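Local coordinates for protein putative glycosyl hydrolase (Bacteroides thetaiotaomicron VPI-5482, PDB 3K11) that is of unestablished function but is probably a carbohydrate-acting hydrolase related to glycoside hydrolase family 88, at residues 35-40 against 100-105; 87-92 against 150-155; 95-100 against 406-411; 172-177 against 208-213; 374-379 against 394-399. One frame throughout, in Å; residues are numbered along the deposited sequence.

How the contacts relate
Contacts 1, 2 and 3 follow helix 82-98 and its surroundings: contact 2 uses its middle, contact 3 its end, and contact 1 the start of the helix that comes next. Contacts 1 and 3 lie closest, centres about 9 Å apart, and share Asp-100. Tyr-103 of contact 1 packs on Leu-91 and Thr-98, so it also touches contacts 2 and 3. Contact 4 continues from contact 2, centres about 13 Å apart, through Thr-152 against Ala-210. Contact 5 stands off, its nearest atoms about 5 Å from contact 2. Separate 1,2-ethanediol molecules, probably from the crystallisation liquor, lie about 4 Å from Gly-377 of contact 5 and from Ile-411 of contact 3.

Contact 1. Residues 35-40 against 100-105; sequences DIDRVF and DKRYTD
Phe-40 and Tyr-103 mark the nearest backbone approach, CA to CA 8.0 Å, of two helical turns running in roughly the same direction, their local axes inclined by 27° and 12.0 Å apart at the closest. Long side chains bridge this wide spacing. Tyr-103 brings its CD1-CE1 edge over the centre of one Phe-40 face, a T-shaped stack with CE1 3.8 Å from Phe-40 CG. Its hydroxyl donates to Asp-37 in a very short bond, OH to OD1 2.5 Å. Arg-102 NH2 makes a salt bridge to that same OD1, 2.9 Å away, which lies near the guanidinium plane, while the rim of Phe-40 covers one guanidinium face. A bend at chi3 (-53°) folds Arg-102 back onto Asp-100, gripped side-on by NE and NH2. Asp-100 OD1 also caps the helix start, accepting from Arg-102 N at 3.1 Å, and Lys-33 forms salt bridges to both Asp-37 and Asp-100. Replacing Asp-100 by an alanine would probably leave the helix start uncapped and the Arg-102 guanidinium free to turn away from Asp-37. Behind the pair, Tyr-103 rests on Leu-91 and Ala-94 of helix 82-98, and Ile-36 on Leu-404 of helix 400-416.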
# COMPACT_ATOMS: atom_id res chain seq x y z
N ASP A 35 -0.63 9.52 -33.37
CA ASP A 35 -1.41 9.90 -32.21
C ASP A 35 -1.18 11.35 -31.79
O ASP A 35 -2.14 12.09 -31.56
CB ASP A 35 -1.17 8.90 -31.09
CG ASP A 35 -1.87 7.56 -31.34
OD1 ASP A 35 -2.80 7.46 -32.17
OD2 ASP A 35 -1.49 6.56 -30.72
N ILE A 36 0.06 11.79 -31.74
CA ILE A 36 0.29 13.22 -31.42
C ILE A 36 -0.24 14.12 -32.54
O ILE A 36 -0.68 15.21 -32.28
CB ILE A 36 1.74 13.56 -30.96
CG1 ILE A 36 2.80 13.28 -32.05
CG2 ILE A 36 2.05 12.85 -29.66
CD1 ILE A 36 4.21 13.90 -31.78
N ASP A 37 -0.21 13.65 -33.78
CA ASP A 37 -0.79 14.43 -34.90
C ASP A 37 -2.31 14.61 -34.72
O ASP A 37 -2.85 15.66 -35.03
CB ASP A 37 -0.51 13.75 -36.23
CG ASP A 37 0.88 14.06 -36.80
OD1 ASP A 37 1.54 15.02 -36.37
OD2 ASP A 37 1.27 13.30 -37.75
N ARG A 38 -2.98 13.60 -34.16
CA ARG A 38 -4.43 13.70 -33.88
C ARG A 38 -4.71 14.73 -32.80
O ARG A 38 -5.64 15.55 -32.92
CB ARG A 38 -5.02 12.33 -33.54
CG ARG A 38 -6.53 12.34 -33.46
CD ARG A 38 -7.15 10.95 -33.52
NE ARG A 38 -6.92 10.17 -32.31
CZ ARG A 38 -5.94 9.27 -32.16
NH1 ARG A 38 -5.05 9.02 -33.12
NH2 ARG A 38 -5.84 8.63 -31.01
N VAL A 39 -3.89 14.73 -31.75
CA VAL A 39 -4.02 15.73 -30.69
C VAL A 39 -3.71 17.12 -31.27
O VAL A 39 -4.43 18.09 -31.03
CB VAL A 39 -3.08 15.44 -29.50
CG1 VAL A 39 -3.14 16.59 -28.53
CG2 VAL A 39 -3.42 14.08 -28.83
N PHE A 40 -2.63 17.21 -32.05
CA PHE A 40 -2.22 18.49 -32.62
C PHE A 40 -3.32 19.07 -33.52
O PHE A 40 -3.63 20.26 -33.44
CB PHE A 40 -0.93 18.31 -33.42
CG PHE A 40 -0.47 19.57 -34.09
CD1 PHE A 40 -0.09 20.65 -33.34
CD2 PHE A 40 -0.47 19.68 -35.48
CE1 PHE A 40 0.31 21.84 -33.93
CE2 PHE A 40 -0.08 20.86 -36.08
CZ PHE A 40 0.34 21.94 -35.30
N ASP A 100 8.88 17.72 -38.04
CA ASP A 100 7.65 18.25 -38.58
C ASP A 100 7.58 19.74 -38.18
O ASP A 100 7.28 20.07 -37.04
CB ASP A 100 6.46 17.45 -38.01
CG ASP A 100 5.15 17.79 -38.66
OD1 ASP A 100 5.07 18.83 -39.33
OD2 ASP A 100 4.18 17.00 -38.48
N LYS A 101 7.82 20.62 -39.14
CA LYS A 101 7.83 22.06 -38.89
C LYS A 101 6.47 22.65 -38.59
O LYS A 101 6.37 23.81 -38.18
CB LYS A 101 8.41 22.79 -40.10
CG LYS A 101 9.88 22.41 -40.39
N ARG A 102 5.41 21.90 -38.85
CA ARG A 102 4.06 22.38 -38.52
C ARG A 102 3.96 22.69 -37.03
O ARG A 102 3.25 23.61 -36.62
CB ARG A 102 2.98 21.35 -38.87
CG ARG A 102 2.80 21.05 -40.38
CD ARG A 102 1.63 20.08 -40.55
NE ARG A 102 1.84 18.90 -39.69
CZ ARG A 102 0.90 18.24 -39.01
NH1 ARG A 102 -0.38 18.56 -39.05
NH2 ARG A 102 1.27 17.23 -38.25
N TYR A 103 4.66 21.89 -36.22
CA TYR A 103 4.61 22.06 -34.78
C TYR A 103 5.18 23.41 -34.36
O TYR A 103 4.57 24.13 -33.57
CB TYR A 103 5.32 20.92 -34.06
CG TYR A 103 4.77 19.53 -34.30
CD1 TYR A 103 3.42 19.29 -34.41
CD2 TYR A 103 5.62 18.45 -34.36
CE1 TYR A 103 2.95 18.01 -34.61
CE2 TYR A 103 5.14 17.16 -34.52
CZ TYR A 103 3.81 16.94 -34.63
OH TYR A 103 3.32 15.67 -34.81
N THR A 104 6.34 23.78 -34.91
CA THR A 104 6.90 25.09 -34.57
C THR A 104 6.16 26.21 -35.31
O THR A 104 6.07 27.33 -34.78
CB THR A 104 8.40 25.17 -34.77
OG1 THR A 104 8.77 24.43 -35.92
CG2 THR A 104 9.14 24.65 -33.51
N ASP A 105 5.60 25.94 -36.49
CA ASP A 105 4.79 26.96 -37.18
C ASP A 105 3.63 27.40 -36.28
O ASP A 105 3.26 28.58 -36.24
CB ASP A 105 4.17 26.42 -38.45
CG ASP A 105 5.18 26.23 -39.60
OD1 ASP A 105 6.35 26.66 -39.46
OD2 ASP A 105 4.78 25.61 -40.61
O HOH W 1 -1.82 16.78 -37.29

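Contact 2. Residues 87-92 against 150-155; sequences TYSALI and VCTAMI
Ser-89 and Ala-153 bring two helices of what is probably an (alpha/alpha)6 barrel, the fold of the six-hairpin glycosidases, into a buried contact, their CA atoms 5.0 Å apart. The helices point much the same way, inclined by 27°, and their local axes approach to 8.7 Å. A spacing this close depends on small residues at the crossing: alanine on one side, serine on the other.

The apolar packing gathers round the methyl of Ala-153, which points at the facing helix and meets three side chains there. Tyr-88 offers its CB, 3.6 Å from Ala-153 CB, and not its ring. With CG anti to the carbonyl carbon (chi1 -64°), that ring is carried off to one side of the methyl, where it meets Phe-111 of helix 101-128 and makes an edge-to-face pair with Trp-84. Ile-92 is extended, so that its CD1 reaches forward and lies 4.3 Å from the same Ala-153 CB.

The polar groups of this interface turn to partners beyond it. Ser-89 OG rests on the alanine methyl, 3.7 Å from Ala-153 CB, but its hydrogen bond is to Lys-156, one turn further along helix 148-160. Thr-152 OG1 bonds to Gly-148 O in its own helix, leaving CG2 on the Ser-89 side, and the Tyr-88 hydroxyl is held by Leu-79 O.

One contact is of side chain on backbone: Ile-92 CD1 sits 3.5 Å from the carbonyl oxygen of Ala-153.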
# COMPACT_ATOMS: atom_id res chain seq x y z
N THR A 87 2.19 23.38 -23.55
CA THR A 87 1.94 22.97 -24.94
C THR A 87 2.96 23.58 -25.88
O THR A 87 3.46 22.90 -26.80
CB THR A 87 0.52 23.35 -25.36
OG1 THR A 87 -0.42 22.65 -24.53
CG2 THR A 87 0.25 23.03 -26.87
N TYR A 88 3.26 24.86 -25.68
CA TYR A 88 4.24 25.50 -26.56
C TYR A 88 5.63 24.85 -26.45
O TYR A 88 6.29 24.62 -27.46
CB TYR A 88 4.36 26.99 -26.25
CG TYR A 88 3.10 27.78 -26.52
CD1 TYR A 88 2.48 27.74 -27.77
CD2 TYR A 88 2.55 28.61 -25.55
CE1 TYR A 88 1.31 28.46 -28.01
CE2 TYR A 88 1.39 29.33 -25.78
CZ TYR A 88 0.79 29.27 -27.01
OH TYR A 88 -0.38 29.98 -27.25
N SER A 89 6.08 24.58 -25.23
CA SER A 89 7.37 23.88 -25.02
C SER A 89 7.35 22.49 -25.64
O SER A 89 8.33 22.07 -26.26
CB SER A 89 7.76 23.80 -23.52
OG SER A 89 8.42 25.00 -23.07
N ALA A 90 6.23 21.79 -25.47
CA ALA A 90 6.06 20.46 -26.09
C ALA A 90 6.24 20.47 -27.59
O ALA A 90 6.92 19.60 -28.18
CB ALA A 90 4.69 19.91 -25.73
N LEU A 91 5.60 21.44 -28.24
CA LEU A 91 5.64 21.54 -29.71
C LEU A 91 6.99 21.97 -30.25
O LEU A 91 7.42 21.52 -31.33
CB LEU A 91 4.53 22.48 -30.19
CG LEU A 91 3.11 21.88 -30.05
CD1 LEU A 91 2.03 22.97 -30.27
CD2 LEU A 91 2.90 20.62 -30.96
N ILE A 92 7.70 22.83 -29.50
CA ILE A 92 9.08 23.16 -29.84
C ILE A 92 9.90 21.87 -29.84
O ILE A 92 10.67 21.57 -30.75
CB ILE A 92 9.66 24.20 -28.87
CG1 ILE A 92 8.99 25.56 -29.06
CG2 ILE A 92 11.22 24.36 -29.04
CD1 ILE A 92 9.20 26.50 -27.86
N VAL A 150 4.75 30.05 -19.94
CA VAL A 150 4.68 30.76 -21.23
C VAL A 150 5.97 31.51 -21.54
O VAL A 150 6.50 31.38 -22.63
CB VAL A 150 3.46 31.71 -21.30
CG1 VAL A 150 3.49 32.54 -22.60
CG2 VAL A 150 2.16 30.90 -21.22
N CYS A 151 6.47 32.25 -20.57
CA CYS A 151 7.75 32.94 -20.69
C CYS A 151 8.86 31.96 -21.08
O CYS A 151 9.66 32.24 -21.98
CB CYS A 151 8.11 33.61 -19.36
SG CYS A 151 9.50 34.77 -19.55
N THR A 152 8.89 30.79 -20.43
CA THR A 152 9.90 29.78 -20.71
C THR A 152 9.89 29.40 -22.18
O THR A 152 10.95 29.35 -22.83
CB THR A 152 9.68 28.56 -19.82
OG1 THR A 152 9.83 28.97 -18.44
CG2 THR A 152 10.66 27.40 -20.11
N ALA A 153 8.71 29.05 -22.69
CA ALA A 153 8.59 28.69 -24.12
C ALA A 153 8.99 29.80 -25.08
O ALA A 153 9.59 29.54 -26.13
CB ALA A 153 7.18 28.22 -24.42
N MSE A 154 8.65 31.05 -24.74
CA MSE A 154 8.99 32.20 -25.59
C MSE A 154 10.50 32.40 -25.64
O MSE A 154 11.03 32.67 -26.69
CB MSE A 154 8.33 33.47 -25.07
CG MSE A 154 6.85 33.50 -25.36
SE MSE A 154 6.06 35.17 -24.69
CE MSE A 154 4.29 34.89 -25.38
N ILE A 155 11.18 32.27 -24.49
CA ILE A 155 12.65 32.30 -24.48
C ILE A 155 13.24 31.18 -25.36
O ILE A 155 14.07 31.44 -26.24
CB ILE A 155 13.18 32.17 -23.05
CG1 ILE A 155 12.86 33.44 -22.24
CG2 ILE A 155 14.70 31.97 -23.06
CD1 ILE A 155 12.89 33.17 -20.66

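Contact 3. Residues 95-100 against 406-411; sequences AETTGD and AGAEMI
Thr-97 spends its hydroxyl on the main chain of another helix, donating to a carbonyl in the middle of helix 400-416 with OG1 2.7 Å from Ala-408 O. The approach is from the flank: the C=O...donor angle is 113°, and OG1 stands 40° above the carbonyl plane. A chi1 of 70° sets OG1 between the backbone N and the carbonyl carbon of its own residue, facing Ala-408, whose CB lies 3.6 Å from the same OG1. One turn on, Ile-411 adds the apolar part, its CD1 meeting Thr-98 CG2 at 3.7 Å while its CG2 branch touches Thr-97 O. The contact joins an early helix, 82-98, to the late helix 400-416, some 300 residues on, consistent with the closing of the ring in a probable (alpha/alpha)6 barrel. Thr-98 also ends helix 82-98: its OG1 accepts from Asp-100 N at 3.0 Å in an ST turn, and bonds Ala-94 O as well. Gly-99, in the turn, takes the positive phi that leads the chain toward helix 101-128. On the other helix, Glu-409 gives OE2 to Asn-341 and His-338, with OE1 only loosely near Thr-97 CG2.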
# COMPACT_ATOMS: atom_id res chain seq x y z
N ALA A 95 8.90 19.47 -32.78
CA ALA A 95 9.45 19.85 -34.08
C ALA A 95 10.85 19.28 -34.20
O ALA A 95 11.25 18.88 -35.27
CB ALA A 95 9.50 21.38 -34.27
N GLU A 96 11.59 19.25 -33.10
CA GLU A 96 12.97 18.78 -33.13
C GLU A 96 13.08 17.28 -33.26
O GLU A 96 13.92 16.80 -34.01
CB GLU A 96 13.72 19.23 -31.89
CG GLU A 96 15.24 19.04 -32.04
CD GLU A 96 15.97 19.21 -30.74
OE1 GLU A 96 15.57 20.10 -29.95
OE2 GLU A 96 16.96 18.46 -30.52
N THR A 97 12.28 16.52 -32.52
CA THR A 97 12.44 15.06 -32.59
C THR A 97 11.81 14.42 -33.83
O THR A 97 12.16 13.28 -34.18
CB THR A 97 11.87 14.39 -31.37
OG1 THR A 97 10.43 14.49 -31.36
CG2 THR A 97 12.44 15.00 -30.10
N THR A 98 10.87 15.12 -34.46
CA THR A 98 10.14 14.57 -35.62
C THR A 98 10.51 15.24 -36.91
O THR A 98 10.27 14.69 -37.98
CB THR A 98 8.62 14.77 -35.45
OG1 THR A 98 8.31 16.18 -35.51
CG2 THR A 98 8.12 14.19 -34.12
N GLY A 99 11.02 16.47 -36.83
CA GLY A 99 11.28 17.24 -38.01
C GLY A 99 10.04 17.83 -38.66
O GLY A 99 10.14 18.38 -39.74
N ASP A 100 8.88 17.72 -38.04
CA ASP A 100 7.65 18.25 -38.58
C ASP A 100 7.58 19.74 -38.18
O ASP A 100 7.28 20.07 -37.04
CB ASP A 100 6.46 17.45 -38.01
CG ASP A 100 5.15 17.79 -38.66
OD1 ASP A 100 5.07 18.83 -39.33
OD2 ASP A 100 4.18 17.00 -38.48
N ALA A 406 5.46 14.09 -24.32
CA ALA A 406 5.78 12.67 -24.15
C ALA A 406 5.92 11.90 -25.48
O ALA A 406 6.84 11.10 -25.68
CB ALA A 406 4.74 12.03 -23.21
N GLY A 407 4.99 12.16 -26.38
CA GLY A 407 5.01 11.53 -27.70
C GLY A 407 6.25 11.92 -28.44
O GLY A 407 6.94 11.08 -29.01
N ALA A 408 6.53 13.22 -28.45
CA ALA A 408 7.74 13.72 -29.12
C ALA A 408 9.00 13.02 -28.62
O ALA A 408 9.86 12.64 -29.42
CB ALA A 408 7.88 15.22 -28.90
N GLU A 409 9.09 12.86 -27.31
CA GLU A 409 10.26 12.27 -26.70
C GLU A 409 10.30 10.76 -26.87
O GLU A 409 11.38 10.14 -27.07
CB GLU A 409 10.32 12.65 -25.20
CG GLU A 409 11.70 12.59 -24.62
CD GLU A 409 12.66 13.62 -25.18
OE1 GLU A 409 12.22 14.60 -25.76
OE2 GLU A 409 13.86 13.40 -25.03
N MSE A 410 9.14 10.13 -26.87
CA MSE A 410 9.08 8.71 -27.21
C MSE A 410 9.54 8.43 -28.64
O MSE A 410 10.24 7.43 -28.89
CB MSE A 410 7.65 8.14 -27.01
CG MSE A 410 7.21 7.94 -25.59
SE MSE A 410 8.24 6.70 -24.62
CE MSE A 410 8.23 5.23 -25.82
N ILE A 411 9.25 9.32 -29.57
CA ILE A 411 9.74 9.14 -30.95
C ILE A 411 11.27 9.15 -30.96
O ILE A 411 11.88 8.26 -31.60
CB ILE A 411 9.13 10.20 -31.92
CG1 ILE A 411 7.64 9.89 -32.12
CG2 ILE A 411 9.91 10.30 -33.30
CD1 ILE A 411 6.76 11.09 -32.67

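Contact 4. Residues 172-177 against 208-213; sequences NYFDFI and IPAVAQ
The Phe-174 ring meets helix 202-217 with its edge: the backbone of Val-211 lies near the ring plane, its CA 3.8 Å from Phe-174 CE1. Neither ring face is used between the two segments; an edge-to-face pairing with Tyr-225 of helix 222-240 gives the ring its aromatic partner. Ala-210 O approaches CE1 obliquely at 3.7 Å, and the CG2 methyl of Val-211 touches the same corner of the ring, 4.1 Å from CE1. The phenyl group therefore presses on main chain as much as on side chain. A chi1 of -159°, with CG roughly anti to the backbone N, swings the ring toward the facing helix although the CB itself starts off across it.

Beside the ring, Ile-177 supplies the aliphatic half. Its extended CG1 arm puts CD1 against the Ala-210 methyl, CD1 to CB 3.8 Å, while the other branch, CG2, lies more loosely at 4.3 Å from Val-211 CG2. All four residues are buried and all the contacts between them are van der Waals.

The helices cross steeply, at -116°, with local axes 10.8 Å apart, so one turn of each suffices for the whole contact. Pro-209 just precedes the touching pair, where helix 202-217 is kinked. Ala-210 also packs on Thr-152, which ties this crossing to helix 148-160. This apolar helix-helix crossing joins helices 167-180 and 202-217 in what is probably an (alpha/alpha)6 barrel.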
# COMPACT_ATOMS: atom_id res chain seq x y z
N ASN A 172 8.43 41.57 -19.61
CA ASN A 172 7.31 41.84 -18.70
C ASN A 172 7.04 40.66 -17.77
O ASN A 172 6.85 40.80 -16.59
CB ASN A 172 6.05 42.14 -19.52
CG ASN A 172 4.89 42.62 -18.68
OD1 ASN A 172 5.03 43.56 -17.92
ND2 ASN A 172 3.73 41.98 -18.83
N TYR A 173 6.97 39.48 -18.35
CA TYR A 173 6.75 38.28 -17.58
C TYR A 173 7.87 38.08 -16.56
O TYR A 173 7.63 37.81 -15.37
CB TYR A 173 6.72 37.09 -18.50
CG TYR A 173 5.40 36.79 -19.22
CD1 TYR A 173 4.18 36.90 -18.57
CD2 TYR A 173 5.42 36.28 -20.50
CE1 TYR A 173 2.99 36.54 -19.23
CE2 TYR A 173 4.27 35.94 -21.16
CZ TYR A 173 3.05 36.07 -20.53
OH TYR A 173 1.90 35.66 -21.19
N PHE A 174 9.09 38.21 -17.03
CA PHE A 174 10.23 37.91 -16.14
C PHE A 174 10.42 38.98 -15.07
O PHE A 174 10.80 38.67 -13.95
CB PHE A 174 11.54 37.74 -16.89
CG PHE A 174 12.55 36.98 -16.10
CD1 PHE A 174 12.39 35.64 -15.91
CD2 PHE A 174 13.58 37.64 -15.45
CE1 PHE A 174 13.28 34.93 -15.13
CE2 PHE A 174 14.49 36.94 -14.70
CZ PHE A 174 14.34 35.58 -14.53
N ASP A 175 10.14 40.23 -15.39
CA ASP A 175 10.18 41.25 -14.36
C ASP A 175 9.23 40.86 -13.23
O ASP A 175 9.56 40.96 -12.03
CB ASP A 175 9.75 42.58 -14.91
CG ASP A 175 9.74 43.70 -13.84
OD1 ASP A 175 10.67 43.83 -13.06
OD2 ASP A 175 8.78 44.47 -13.81
N PHE A 176 8.02 40.41 -13.59
CA PHE A 176 7.11 39.91 -12.54
C PHE A 176 7.71 38.75 -11.72
O PHE A 176 7.69 38.75 -10.49
CB PHE A 176 5.73 39.48 -13.06
CG PHE A 176 4.93 38.82 -11.98
CD1 PHE A 176 4.23 39.59 -11.07
CD2 PHE A 176 4.95 37.46 -11.82
CE1 PHE A 176 3.57 38.98 -10.03
CE2 PHE A 176 4.31 36.87 -10.75
CZ PHE A 176 3.66 37.64 -9.86
N ILE A 177 8.18 37.73 -12.41
CA ILE A 177 8.72 36.55 -11.75
C ILE A 177 9.82 36.91 -10.78
O ILE A 177 9.78 36.51 -9.59
CB ILE A 177 9.23 35.52 -12.80
CG1 ILE A 177 8.04 34.97 -13.62
CG2 ILE A 177 10.03 34.34 -12.16
CD1 ILE A 177 8.46 34.26 -14.88
N ILE A 208 10.92 27.91 -11.86
CA ILE A 208 12.35 27.58 -12.06
C ILE A 208 12.78 27.52 -13.52
O ILE A 208 13.78 28.13 -13.86
CB ILE A 208 12.78 26.34 -11.25
CG1 ILE A 208 12.52 26.64 -9.77
CG2 ILE A 208 14.23 25.93 -11.54
CD1 ILE A 208 12.70 25.38 -8.84
N PRO A 209 11.98 26.87 -14.41
CA PRO A 209 12.39 26.85 -15.82
C PRO A 209 12.59 28.23 -16.45
O PRO A 209 13.52 28.41 -17.25
CB PRO A 209 11.27 26.06 -16.50
CG PRO A 209 10.79 25.11 -15.40
CD PRO A 209 10.76 26.08 -14.22
N ALA A 210 11.74 29.19 -16.10
CA ALA A 210 11.88 30.55 -16.62
C ALA A 210 13.22 31.16 -16.22
O ALA A 210 13.88 31.83 -17.01
CB ALA A 210 10.73 31.42 -16.10
N VAL A 211 13.56 30.98 -14.94
CA VAL A 211 14.83 31.50 -14.42
C VAL A 211 15.98 30.79 -15.13
O VAL A 211 16.91 31.44 -15.58
CB VAL A 211 14.91 31.39 -12.87
CG1 VAL A 211 16.28 31.92 -12.37
CG2 VAL A 211 13.74 32.16 -12.20
N ALA A 212 15.94 29.45 -15.24
CA ALA A 212 16.96 28.70 -15.97
C ALA A 212 17.11 29.18 -17.44
O ALA A 212 18.23 29.40 -17.92
CB ALA A 212 16.68 27.16 -15.89
N GLN A 213 16.00 29.38 -18.13
CA GLN A 213 16.07 29.86 -19.51
C GLN A 213 16.56 31.28 -19.62
O GLN A 213 17.29 31.61 -20.57
CB GLN A 213 14.70 29.68 -20.20
CG GLN A 213 14.40 28.21 -20.56
CD GLN A 213 15.30 27.66 -21.62
OE1 GLN A 213 15.73 28.38 -22.52
NE2 GLN A 213 15.61 26.37 -21.54

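Contact 5. Residues 374-379 against 394-399; sequences TCVGTG and VYAAHG
Thr-374 packs against Ala-396 where two loops, one before and one after the short helix 384-388, come together beside the start of helix 400-416 in the probable (alpha/alpha)6 barrel. With OG1 beside the backbone N (chi1 -62°), CG2 falls anti to that N and lies 3.6 Å from Ala-396 CB. OG1 rests over Gly-399, where any CB would collide with it, and shares water 2 with Ala-396 O; the water is 2.8 Å from Thr-374 OG1 and donates to that carbonyl. A glycine in place of Thr-374 would probably leave this water without one of its partners and open a gap over the Ala-396 methyl. At Cys-375 the carbonyl oxygen also meets Ala-396 CB, but it is bonded to Arg-266 NH1. The Val-376 CB points away from the facing loop and its side chain packs on Leu-13 of the second subunit, yet CA stays 4.1 Å and CG1 4.4 Å from Ala-396 CB. Gly-377 passes the imidazole of His-398, its N 3.7 Å from CE1, with 1,2-ethanediol bound nearby. The loop then tightens at Thr-378, whose OG1, also bonded by Arg-390 NE, donates to Val-376 O at 2.8 Å from 39° above the carbonyl plane.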
# COMPACT_ATOMS: atom_id res chain seq x y z
N THR A 374 -8.01 13.43 -17.50
CA THR A 374 -7.17 14.46 -16.91
C THR A 374 -7.89 15.17 -15.77
O THR A 374 -8.99 15.68 -15.94
CB THR A 374 -6.79 15.52 -17.92
OG1 THR A 374 -6.02 14.91 -18.97
CG2 THR A 374 -5.97 16.65 -17.27
N CYS A 375 -7.21 15.25 -14.62
CA CYS A 375 -7.67 15.97 -13.43
C CYS A 375 -7.77 17.48 -13.73
O CYS A 375 -6.87 18.07 -14.32
CB CYS A 375 -6.65 15.75 -12.28
SG CYS A 375 -7.02 16.65 -10.78
N VAL A 376 -8.88 18.08 -13.36
CA VAL A 376 -9.09 19.51 -13.59
C VAL A 376 -8.19 20.38 -12.69
O VAL A 376 -7.46 19.87 -11.85
CB VAL A 376 -10.59 19.89 -13.39
CG1 VAL A 376 -11.47 19.16 -14.44
CG2 VAL A 376 -11.01 19.65 -11.92
N GLY A 377 -8.24 21.70 -12.86
CA GLY A 377 -7.42 22.59 -12.04
C GLY A 377 -7.68 22.25 -10.58
O GLY A 377 -8.84 22.07 -10.20
N THR A 378 -6.62 22.17 -9.80
CA THR A 378 -6.68 21.60 -8.41
C THR A 378 -5.72 22.37 -7.49
O THR A 378 -4.51 22.52 -7.80
CB THR A 378 -6.31 20.11 -8.45
OG1 THR A 378 -7.37 19.41 -9.11
CG2 THR A 378 -6.10 19.52 -7.03
N GLY A 379 -6.26 22.89 -6.40
CA GLY A 379 -5.51 23.62 -5.39
C GLY A 379 -5.00 22.68 -4.29
O GLY A 379 -4.82 21.48 -4.51
N VAL A 394 -12.29 16.32 -20.39
CA VAL A 394 -11.57 16.48 -21.66
C VAL A 394 -11.07 17.88 -21.89
O VAL A 394 -10.05 18.07 -22.58
CB VAL A 394 -12.42 16.02 -22.85
CG1 VAL A 394 -12.62 14.47 -22.76
CG2 VAL A 394 -13.73 16.83 -22.90
N TYR A 395 -11.75 18.86 -21.33
CA TYR A 395 -11.31 20.23 -21.50
C TYR A 395 -10.30 20.75 -20.48
O TYR A 395 -9.94 21.92 -20.53
CB TYR A 395 -12.51 21.17 -21.56
CG TYR A 395 -13.34 20.91 -22.79
CD1 TYR A 395 -12.80 21.15 -24.05
CD2 TYR A 395 -14.63 20.39 -22.70
CE1 TYR A 395 -13.52 20.90 -25.19
CE2 TYR A 395 -15.36 20.14 -23.86
CZ TYR A 395 -14.78 20.40 -25.10
OH TYR A 395 -15.47 20.21 -26.29
N ALA A 396 -9.89 19.91 -19.51
CA ALA A 396 -8.77 20.25 -18.63
C ALA A 396 -7.59 20.40 -19.56
O ALA A 396 -7.17 19.42 -20.21
CB ALA A 396 -8.53 19.13 -17.65
N ALA A 397 -7.01 21.59 -19.60
CA ALA A 397 -5.96 21.89 -20.58
C ALA A 397 -4.62 21.19 -20.26
O ALA A 397 -3.72 21.08 -21.11
CB ALA A 397 -5.73 23.38 -20.64
N HIS A 398 -4.51 20.70 -19.05
CA HIS A 398 -3.27 20.14 -18.53
C HIS A 398 -2.85 18.89 -19.23
O HIS A 398 -1.71 18.48 -19.08
CB HIS A 398 -3.44 19.76 -17.06
CG HIS A 398 -4.04 20.83 -16.24
ND1 HIS A 398 -5.38 21.10 -16.25
CD2 HIS A 398 -3.47 21.73 -15.40
CE1 HIS A 398 -5.61 22.13 -15.46
NE2 HIS A 398 -4.48 22.50 -14.90
N GLY A 399 -3.79 18.22 -19.91
CA GLY A 399 -3.43 16.97 -20.57
C GLY A 399 -2.66 17.13 -21.86
O GLY A 399 -1.90 16.24 -22.27
O HOH W 2 -7.00 16.72 -20.89